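Local coordinates for protein DR2417 (Deinococcus radiodurans, PDB 4XWW) that acts as a metal-dependent ribonuclease of the RNase J subfamily, probably degrading RNA from its 5' end and taking part in rRNA maturation, at residues 252-257 / 285-289; 396-401 / 423-429; 477-482 / 493-499. All blocks are in the same frame, centred on the assembly; numbering follows the deposited sequence.

In the fold
Along the chain the three contacts follow one another in series, each closed before the next opens, and none touches another. Contact 1 lies in the beta-CASP domain, where helix 249-261 meets the loop after helix 271-282. Contact 2 is at the edge of a mixed sheet of the metallo-beta-lactamase fold, where strand 398-402, which leads straight into the zinc ligand His-403, pairs with the outermost strand 425-426; its centre is about 40 Å from that of contact 1. Contact 3 is the hairpin of the C-terminal domain, its centre about 56 Å from contact 1 and 54 Å from contact 2. Two contacts thus belong to the metallo-beta-lactamase and beta-CASP domains, the third to a part where the second subunit of the homodimer packs.

Contact 1 of 3, residues 252-257 / 285-289; sequences IQNILD and HMNPP
Gln-253 reaches from helix 249-261 to the backbone of Asn-287 and pairs with it through both ends of its amide. With CG anti to the backbone N (chi1 176°) and the chain bent at chi2 (71°), Gln-253 OE1 accepts from Asn-287 N at 2.7 Å, and Gln-253 NE2 gives a hydrogen to Asn-287 O at 3.0 Å. The second bond leaves in the plane of the glutamine amide but arrives well above the carbonyl plane of Asn-287. NE2 also donates to Asp-257 OD2, one turn on, so the amide is held at three points and its flip is settled. A water bonded to Asp-257 OD1 donates to Asn-287 O as well.

Beside this polar patch the packing is apolar. Leu-256 sends CD1 to within 4.0 Å of Met-286 CG, the two side chains crossing at about a right angle, and Leu-256 CB meets Pro-289 CD at 3.9 Å. Met-286 runs extended until a bend at chi3 (-76°) turns its CE to Ile-252 CG2. Ala-277 and Ala-280 of helix 271-282 also touch Met-286.

Inside the beta-CASP domain, then, one glutamine amide does for this irregular loop what a neighbouring strand would do, satisfying a backbone N-H and C=O together.

Contact 2 of 3, residues 396-401 / 423-429; sequences PKFFLP and PKRTLIA
Phe-399 and Thr-426 sit side by side on two parallel strands, and Phe-399 bonds by its N and its O to the residues on either side of Thr-426. Phe-399 N donates to Arg-425 O at 3.1 Å, in the carbonyl plane, and Leu-427 N returns a bond to Phe-399 O, nearly straight in line with the C=O. Toward the N-terminal ends, Lys-424 N makes a weak bond to Lys-397 O. Past the last bridge a water donates to Pro-401 O and Leu-427 O and accepts from Ala-429 N.

This is the parallel pairing of a beta-alpha-beta unit, strand 398-402, helix 406-417, strand 425-426, at the edge of a metallo-beta-lactamase sheet; Pro-401 lies two residues before the zinc ligand His-403.

Apolar contacts on the helix side centre on Phe-399. The CG of Phe-399 is anti to the backbone N (chi1 178°), which leaves Pro-401 CD 3.8 Å above one ring face, Thr-426 CG2 3.5 Å from Phe-399 CD2, and Pro-423 CG against Phe-399 CB. On the other side Leu-400 CD2 packs on Ala-429 CB at 3.9 Å.

Charged side chains line that other side too. The Arg-425 guanidinium lies alongside the Phe-398 ring, planes 30° apart, with Phe-398 CE1 over one guanidinium face, while Arg-425 NE is bonded to Phe-442 O; Phe-442 also stacks on Phe-398. Lys-397 and Lys-424 run extended in parallel, their NZ atoms 4.7 Å apart and both salt-bridged to Asp-440 OD1; Lys-397 NZ also hydrogen-bonds Pro-439 O.

Contact 3 of 3, residues 477-482 / 493-499; sequences EGLLIL and EVVARGF
The ring of Phe-499 takes Leu-480 CD1 over one face, 4.1 Å above the plane and offset toward the rim, while Glu-477 O lies at its edge, in plane, 3.9 Å from Phe-499 CD1. That carbonyl O is buried without a hydrogen-bond partner, and the ring edge is what faces it. With CG anti to the backbone N (chi1 173°), the ring lies against Leu-480, on the sheet face that carries Leu-480 and Leu-482, and Arg-549 makes a cation-pi contact with it.

The two segments form a beta hairpin, strands 479-485 and 491-497, in the small sheet of the C-terminal domain; strand 552-556 pairs with the far edge of 479-485. The short strands run antiparallel at 161°. Leu-479 pairs with Arg-497, and Ile-481 with Val-495, each through two backbone bonds; the tighter of each pair, such as Ile-481 N to Val-495 O at 2.8 Å, arrives nearly end-on to the carbonyl.

On the face of Leu-480 and Leu-482, Leu-480 pushes CD2 between Val-494 CG1 and Ala-496 CB, coming within 3.4 Å of the latter, closer than ordinary van der Waals contact. Ile-510 of helix 504-523 packs here too. The opposite face carries Leu-479, Ile-481, Val-495 and Arg-497, with Ile-481 CG2 equally tight on Val-495 CB (3.4 Å), and it meets the second subunit: Leu-479 packs on Leu-479 of that chain, and Arg-497, bent at chi2 and chi3, puts NE into a salt bridge with Asp-470 of the second subunit.

Gly-478 follows helix 465-477 with positive phi (67°), and its CA lies 3.4 Å from Gly-498 O, just past the end of strand 491-497, in a CA-H...O contact.

Contact 1 of 3, residues 252-257 / 285-289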
loop_
_atom_site.group_PDB
_atom_site.type_symbol
_atom_site.label_atom_id
_atom_site.label_comp_id
_atom_site.label_asym_id
_atom_site.label_seq_id
_atom_site.Cartn_x
_atom_site.Cartn_y
_atom_site.Cartn_z
ATOM N N ILE A 252 -4.820 -10.222 -24.217
ATOM C CA ILE A 252 -6.172 -9.997 -24.703
ATOM C C ILE A 252 -6.436 -10.790 -25.985
ATOM O O ILE A 252 -7.493 -11.392 -26.133
ATOM C CB ILE A 252 -6.441 -8.505 -24.926
ATOM C CG1 ILE A 252 -6.369 -7.784 -23.574
ATOM C CG2 ILE A 252 -7.812 -8.315 -25.536
ATOM C CD1 ILE A 252 -6.363 -6.257 -23.656
ATOM N N GLN A 253 -5.482 -10.815 -26.908
ATOM C CA GLN A 253 -5.698 -11.585 -28.136
ATOM C C GLN A 253 -5.915 -13.062 -27.807
ATOM O O GLN A 253 -6.823 -13.707 -28.338
ATOM C CB GLN A 253 -4.523 -11.453 -29.106
ATOM C CG GLN A 253 -4.683 -12.334 -30.351
ATOM C CD GLN A 253 -5.776 -11.840 -31.289
ATOM O OE1 GLN A 253 -5.935 -10.636 -31.498
ATOM N NE2 GLN A 253 -6.514 -12.773 -31.891
ATOM N N ASN A 254 -5.090 -13.594 -26.918
ATOM C CA ASN A 254 -5.252 -14.996 -26.534
ATOM C C ASN A 254 -6.611 -15.244 -25.874
ATOM O O ASN A 254 -7.215 -16.294 -26.072
ATOM C CB ASN A 254 -4.100 -15.429 -25.620
ATOM C CG ASN A 254 -2.763 -15.491 -26.354
ATOM O OD1 ASN A 254 -2.712 -15.685 -27.576
ATOM N ND2 ASN A 254 -1.674 -15.362 -25.605
ATOM N N ILE A 255 -7.118 -14.257 -25.142
ATOM C CA ILE A 255 -8.452 -14.370 -24.560
ATOM C C ILE A 255 -9.530 -14.336 -25.659
ATOM O O ILE A 255 -10.515 -15.072 -25.594
ATOM C CB ILE A 255 -8.693 -13.254 -23.519
ATOM C CG1 ILE A 255 -7.773 -13.484 -22.310
ATOM C CG2 ILE A 255 -10.187 -13.143 -23.157
ATOM C CD1 ILE A 255 -7.569 -12.228 -21.485
ATOM N N LEU A 256 -9.339 -13.495 -26.670
ATOM C CA LEU A 256 -10.290 -13.462 -27.787
ATOM C C LEU A 256 -10.376 -14.829 -28.449
ATOM O O LEU A 256 -11.464 -15.327 -28.748
ATOM C CB LEU A 256 -9.898 -12.408 -28.824
ATOM C CG LEU A 256 -9.766 -10.982 -28.295
ATOM C CD1 LEU A 256 -9.500 -10.007 -29.467
ATOM C CD2 LEU A 256 -10.985 -10.555 -27.493
ATOM N N ASP A 257 -9.219 -15.448 -28.647
ATOM C CA ASP A 257 -9.197 -16.726 -29.338
ATOM C C ASP A 257 -9.790 -17.844 -28.484
ATOM O O ASP A 257 -10.564 -18.655 -28.985
ATOM C CB ASP A 257 -7.776 -17.064 -29.781
ATOM C CG ASP A 257 -7.306 -16.186 -30.945
ATOM O OD1 ASP A 257 -8.124 -15.869 -31.836
ATOM O OD2 ASP A 257 -6.129 -15.786 -30.949
ATOM N N HIS A 285 -1.734 -6.172 -34.643
ATOM C CA HIS A 285 -1.395 -7.017 -33.503
ATOM C C HIS A 285 -2.604 -7.676 -32.865
ATOM O O HIS A 285 -2.464 -8.636 -32.122
ATOM C CB HIS A 285 -0.637 -6.207 -32.446
ATOM C CG HIS A 285 0.648 -5.648 -32.956
ATOM N ND1 HIS A 285 1.747 -6.432 -33.217
ATOM C CD2 HIS A 285 1.008 -4.376 -33.272
ATOM C CE1 HIS A 285 2.731 -5.677 -33.681
ATOM N NE2 HIS A 285 2.305 -4.424 -33.715
ATOM N N MET A 286 -3.785 -7.152 -33.161
ATOM C CA MET A 286 -5.017 -7.711 -32.611
ATOM C C MET A 286 -5.986 -8.030 -33.732
ATOM O O MET A 286 -6.277 -7.175 -34.565
ATOM C CB MET A 286 -5.663 -6.753 -31.619
ATOM C CG MET A 286 -6.814 -7.379 -30.821
ATOM S SD MET A 286 -7.619 -6.202 -29.718
ATOM C CE MET A 286 -6.384 -6.096 -28.401
ATOM N N ASN A 287 -6.490 -9.261 -33.729
ATOM C CA ASN A 287 -7.381 -9.744 -34.767
ATOM C C ASN A 287 -8.511 -10.567 -34.153
ATOM O O ASN A 287 -8.380 -11.768 -33.957
ATOM C CB ASN A 287 -6.599 -10.573 -35.789
ATOM C CG ASN A 287 -5.468 -9.789 -36.430
ATOM O OD1 ASN A 287 -5.691 -9.029 -37.373
ATOM N ND2 ASN A 287 -4.248 -9.965 -35.920
ATOM N N PRO A 288 -9.619 -9.907 -33.822
ATOM C CA PRO A 288 -10.739 -10.605 -33.187
ATOM C C PRO A 288 -11.345 -11.605 -34.163
ATOM O O PRO A 288 -11.676 -11.229 -35.284
ATOM C CB PRO A 288 -11.731 -9.479 -32.854
ATOM C CG PRO A 288 -10.940 -8.211 -32.958
ATOM C CD PRO A 288 -9.861 -8.464 -33.957
ATOM N N PRO A 289 -11.469 -12.869 -33.742
ATOM C CA PRO A 289 -11.990 -13.924 -34.615
ATOM C C PRO A 289 -13.483 -13.732 -34.890
ATOM O O PRO A 289 -13.998 -14.198 -35.905
ATOM C CB PRO A 289 -11.717 -15.208 -33.825
ATOM C CG PRO A 289 -11.527 -14.767 -32.403
ATOM C CD PRO A 289 -10.961 -13.393 -32.462
HETATM O O HOH W 1 -7.484 -14.911 -34.306
#

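Contact 2 of 3, residues 396-401 / 423-429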
loop_
_atom_site.group_PDB
_atom_site.type_symbol
_atom_site.label_atom_id
_atom_site.label_comp_id
_atom_site.label_asym_id
_atom_site.label_seq_id
_atom_site.Cartn_x
_atom_site.Cartn_y
_atom_site.Cartn_z
ATOM N N PRO A 396 29.372 -8.409 -21.201
ATOM C CA PRO A 396 29.722 -6.991 -21.327
ATOM C C PRO A 396 30.925 -6.608 -20.473
ATOM O O PRO A 396 31.154 -7.177 -19.401
ATOM C CB PRO A 396 28.463 -6.285 -20.825
ATOM C CG PRO A 396 27.982 -7.196 -19.754
ATOM C CD PRO A 396 28.239 -8.599 -20.274
ATOM N N LYS A 397 31.685 -5.629 -20.930
ATOM C CA LYS A 397 32.784 -5.133 -20.120
ATOM C C LYS A 397 32.229 -4.338 -18.948
ATOM O O LYS A 397 32.691 -4.487 -17.820
ATOM C CB LYS A 397 33.740 -4.278 -20.945
ATOM C CG LYS A 397 34.975 -3.813 -20.169
ATOM C CD LYS A 397 36.061 -3.275 -21.129
ATOM C CE LYS A 397 37.364 -2.968 -20.370
ATOM N NZ LYS A 397 38.392 -2.287 -21.206
ATOM N N PHE A 398 31.219 -3.511 -19.212
ATOM C CA PHE A 398 30.664 -2.649 -18.172
ATOM C C PHE A 398 29.154 -2.837 -18.076
ATOM O O PHE A 398 28.521 -3.240 -19.049
ATOM C CB PHE A 398 31.033 -1.201 -18.467
ATOM C CG PHE A 398 32.527 -0.954 -18.464
ATOM C CD1 PHE A 398 33.276 -1.280 -17.349
ATOM C CD2 PHE A 398 33.172 -0.405 -19.568
ATOM C CE1 PHE A 398 34.650 -1.056 -17.329
ATOM C CE2 PHE A 398 34.550 -0.184 -19.563
ATOM C CZ PHE A 398 35.291 -0.510 -18.435
ATOM N N PHE A 399 28.568 -2.574 -16.911
ATOM C CA PHE A 399 27.169 -2.913 -16.714
ATOM C C PHE A 399 26.434 -1.832 -15.915
ATOM O O PHE A 399 26.897 -1.410 -14.846
ATOM C CB PHE A 399 27.095 -4.289 -16.034
ATOM C CG PHE A 399 25.703 -4.764 -15.706
ATOM C CD1 PHE A 399 24.648 -4.571 -16.582
ATOM C CD2 PHE A 399 25.477 -5.451 -14.526
ATOM C CE1 PHE A 399 23.368 -5.034 -16.257
ATOM C CE2 PHE A 399 24.219 -5.921 -14.198
ATOM C CZ PHE A 399 23.158 -5.707 -15.059
ATOM N N LEU A 400 25.295 -1.388 -16.461
ATOM C CA LEU A 400 24.398 -0.437 -15.808
ATOM C C LEU A 400 23.024 -1.049 -15.599
ATOM O O LEU A 400 22.170 -0.977 -16.480
ATOM C CB LEU A 400 24.225 0.841 -16.635
ATOM C CG LEU A 400 25.240 1.974 -16.577
ATOM C CD1 LEU A 400 24.764 3.107 -17.485
ATOM C CD2 LEU A 400 25.391 2.475 -15.151
ATOM N N PRO A 401 22.795 -1.646 -14.425
ATOM C CA PRO A 401 21.442 -2.142 -14.146
ATOM C C PRO A 401 20.470 -0.966 -14.057
ATOM O O PRO A 401 20.760 0.044 -13.401
ATOM C CB PRO A 401 21.603 -2.874 -12.809
ATOM C CG PRO A 401 22.896 -2.334 -12.227
ATOM C CD PRO A 401 23.769 -2.049 -13.401
ATOM N N PRO A 423 30.952 -8.625 -15.330
ATOM C CA PRO A 423 31.495 -7.408 -15.940
ATOM C C PRO A 423 32.711 -6.925 -15.184
ATOM O O PRO A 423 32.815 -7.170 -13.980
ATOM C CB PRO A 423 30.354 -6.393 -15.809
ATOM C CG PRO A 423 29.136 -7.199 -15.514
ATOM C CD PRO A 423 29.602 -8.423 -14.788
ATOM N N LYS A 424 33.618 -6.254 -15.880
ATOM C CA LYS A 424 34.773 -5.653 -15.233
ATOM C C LYS A 424 34.346 -4.718 -14.108
ATOM O O LYS A 424 34.922 -4.739 -13.013
ATOM C CB LYS A 424 35.612 -4.891 -16.245
ATOM C CG LYS A 424 36.785 -4.176 -15.600
ATOM C CD LYS A 424 37.837 -3.821 -16.610
ATOM C CE LYS A 424 39.062 -3.258 -15.901
ATOM N NZ LYS A 424 40.111 -2.801 -16.843
ATOM N N ARG A 425 33.336 -3.895 -14.382
ATOM C CA ARG A 425 32.791 -3.006 -13.365
ATOM C C ARG A 425 31.298 -2.777 -13.588
ATOM O O ARG A 425 30.824 -2.691 -14.725
ATOM C CB ARG A 425 33.534 -1.660 -13.345
ATOM C CG ARG A 425 33.119 -0.765 -12.170
ATOM C CD ARG A 425 34.147 0.320 -11.841
ATOM N NE ARG A 425 34.720 0.926 -13.037
ATOM C CZ ARG A 425 35.964 0.719 -13.457
ATOM N NH1 ARG A 425 36.777 -0.074 -12.770
ATOM N NH2 ARG A 425 36.401 1.309 -14.562
ATOM N N THR A 426 30.567 -2.700 -12.488
ATOM C CA THR A 426 29.135 -2.429 -12.540
ATOM C C THR A 426 28.867 -1.182 -11.719
ATOM O O THR A 426 29.373 -1.058 -10.599
ATOM C CB THR A 426 28.314 -3.603 -11.996
ATOM O OG1 THR A 426 28.593 -4.784 -12.760
ATOM C CG2 THR A 426 26.818 -3.295 -12.065
ATOM N N LEU A 427 28.095 -0.245 -12.267
ATOM C CA LEU A 427 27.726 0.947 -11.508
ATOM C C LEU A 427 26.233 0.993 -11.240
ATOM O O LEU A 427 25.436 0.519 -12.050
ATOM C CB LEU A 427 28.133 2.213 -12.238
ATOM C CG LEU A 427 29.630 2.407 -12.405
ATOM C CD1 LEU A 427 29.887 3.638 -13.253
ATOM C CD2 LEU A 427 30.316 2.512 -11.038
ATOM N N ILE A 428 25.869 1.567 -10.096
ATOM C CA ILE A 428 24.462 1.769 -9.755
ATOM C C ILE A 428 24.152 3.244 -10.022
ATOM O O ILE A 428 24.466 4.110 -9.202
ATOM C CB ILE A 428 24.134 1.401 -8.273
ATOM C CG1 ILE A 428 24.606 -0.016 -7.901
ATOM C CG2 ILE A 428 22.639 1.544 -8.028
ATOM C CD1 ILE A 428 23.936 -1.136 -8.669
ATOM N N ALA A 429 23.582 3.543 -11.188
ATOM C CA ALA A 429 23.378 4.940 -11.548
ATOM C C ALA A 429 22.133 5.530 -10.883
ATOM O O ALA A 429 21.173 4.815 -10.538
ATOM C CB ALA A 429 23.311 5.108 -13.080
HETATM O O HOH W 2 22.960 1.521 -13.072
#

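Contact 3 of 3, residues 477-482 / 493-499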
loop_
_atom_site.group_PDB
_atom_site.type_symbol
_atom_site.label_atom_id
_atom_site.label_comp_id
_atom_site.label_asym_id
_atom_site.label_seq_id
_atom_site.Cartn_x
_atom_site.Cartn_y
_atom_site.Cartn_z
ATOM N N GLU A 477 -4.051 16.471 10.098
ATOM C CA GLU A 477 -4.438 17.196 11.300
ATOM C C GLU A 477 -5.642 18.106 11.096
ATOM O O GLU A 477 -6.178 18.650 12.062
ATOM C CB GLU A 477 -3.248 18.010 11.812
ATOM C CG GLU A 477 -2.022 17.168 12.152
ATOM C CD GLU A 477 -2.184 16.377 13.440
ATOM O OE1 GLU A 477 -3.160 16.628 14.174
ATOM O OE2 GLU A 477 -1.330 15.506 13.719
ATOM N N GLY A 478 -6.074 18.262 9.847
ATOM C CA GLY A 478 -7.150 19.192 9.541
ATOM C C GLY A 478 -6.653 20.605 9.793
ATOM O O GLY A 478 -5.457 20.808 9.993
ATOM N N LEU A 479 -7.540 21.593 9.799
ATOM C CA LEU A 479 -7.063 22.949 10.049
ATOM C C LEU A 479 -7.945 23.789 10.963
ATOM O O LEU A 479 -9.152 23.570 11.084
ATOM C CB LEU A 479 -6.877 23.705 8.734
ATOM C CG LEU A 479 -8.146 24.340 8.175
ATOM C CD1 LEU A 479 -7.810 25.552 7.366
ATOM C CD2 LEU A 479 -8.836 23.328 7.322
ATOM N N LEU A 480 -7.300 24.764 11.594
ATOM C CA LEU A 480 -7.968 25.787 12.384
ATOM C C LEU A 480 -7.483 27.158 11.944
ATOM O O LEU A 480 -6.306 27.488 12.098
ATOM C CB LEU A 480 -7.708 25.584 13.875
ATOM C CG LEU A 480 -8.786 24.758 14.572
ATOM C CD1 LEU A 480 -8.476 24.561 16.047
ATOM C CD2 LEU A 480 -10.104 25.473 14.391
ATOM N N ILE A 481 -8.382 27.948 11.373
ATOM C CA ILE A 481 -8.039 29.317 11.034
ATOM C C ILE A 481 -8.560 30.265 12.117
ATOM O O ILE A 481 -9.769 30.427 12.306
ATOM C CB ILE A 481 -8.576 29.716 9.636
ATOM C CG1 ILE A 481 -8.699 31.237 9.510
ATOM C CG2 ILE A 481 -9.879 29.014 9.323
ATOM C CD1 ILE A 481 -7.478 31.879 8.897
ATOM N N LEU A 482 -7.625 30.860 12.848
ATOM C CA LEU A 482 -7.950 31.792 13.915
ATOM C C LEU A 482 -7.703 33.214 13.463
ATOM O O LEU A 482 -6.571 33.596 13.191
ATOM C CB LEU A 482 -7.113 31.517 15.160
ATOM C CG LEU A 482 -6.775 30.079 15.532
ATOM C CD1 LEU A 482 -5.362 30.048 16.071
ATOM C CD2 LEU A 482 -7.748 29.571 16.572
ATOM N N GLU A 493 -11.950 34.727 16.194
ATOM C CA GLU A 493 -12.855 33.940 15.372
ATOM C C GLU A 493 -12.222 32.613 14.948
ATOM O O GLU A 493 -11.086 32.574 14.478
ATOM C CB GLU A 493 -13.287 34.743 14.149
ATOM C CG GLU A 493 -14.208 35.903 14.480
ATOM C CD GLU A 493 -15.478 35.872 13.661
ATOM O OE1 GLU A 493 -15.394 36.037 12.426
ATOM O OE2 GLU A 493 -16.561 35.668 14.249
ATOM N N VAL A 494 -12.974 31.528 15.120
ATOM C CA VAL A 494 -12.469 30.183 14.858
ATOM C C VAL A 494 -13.209 29.482 13.719
ATOM O O VAL A 494 -14.432 29.350 13.746
ATOM C CB VAL A 494 -12.566 29.303 16.122
ATOM C CG1 VAL A 494 -12.353 27.835 15.779
ATOM C CG2 VAL A 494 -11.569 29.765 17.171
ATOM N N VAL A 495 -12.461 29.034 12.716
ATOM C CA VAL A 495 -13.030 28.154 11.699
ATOM C C VAL A 495 -12.196 26.882 11.565
ATOM O O VAL A 495 -10.971 26.935 11.450
ATOM C CB VAL A 495 -13.136 28.832 10.326
ATOM C CG1 VAL A 495 -13.717 27.850 9.301
ATOM C CG2 VAL A 495 -13.971 30.095 10.415
ATOM N N ALA A 496 -12.882 25.741 11.597
ATOM C CA ALA A 496 -12.243 24.434 11.504
ATOM C C ALA A 496 -12.735 23.665 10.285
ATOM O O ALA A 496 -13.927 23.669 9.985
ATOM C CB ALA A 496 -12.512 23.633 12.769
ATOM N N ARG A 497 -11.822 23.004 9.581
ATOM C CA ARG A 497 -12.219 22.064 8.536
ATOM C C ARG A 497 -11.425 20.769 8.679
ATOM O O ARG A 497 -10.209 20.796 8.849
ATOM C CB ARG A 497 -12.027 22.665 7.142
ATOM C CG ARG A 497 -13.221 23.435 6.644
ATOM C CD ARG A 497 -14.403 22.507 6.512
ATOM N NE ARG A 497 -14.665 22.179 5.119
ATOM C CZ ARG A 497 -15.749 22.567 4.456
ATOM N NH1 ARG A 497 -16.678 23.287 5.071
ATOM N NH2 ARG A 497 -15.906 22.228 3.184
ATOM N N GLY A 498 -12.134 19.643 8.639
ATOM C CA GLY A 498 -11.543 18.335 8.873
ATOM C C GLY A 498 -10.801 18.210 10.192
ATOM O O GLY A 498 -9.885 17.401 10.319
ATOM N N PHE A 499 -11.186 19.007 11.186
ATOM C CA PHE A 499 -10.525 18.943 12.486
ATOM C C PHE A 499 -11.267 18.015 13.442
ATOM O O PHE A 499 -10.711 17.026 13.922
ATOM C CB PHE A 499 -10.410 20.336 13.111
ATOM C CG PHE A 499 -9.886 20.319 14.517
ATOM C CD1 PHE A 499 -8.658 19.743 14.806
ATOM C CD2 PHE A 499 -10.624 20.868 15.553
ATOM C CE1 PHE A 499 -8.176 19.718 16.100
ATOM C CE2 PHE A 499 -10.149 20.852 16.844
ATOM C CZ PHE A 499 -8.923 20.277 17.122
#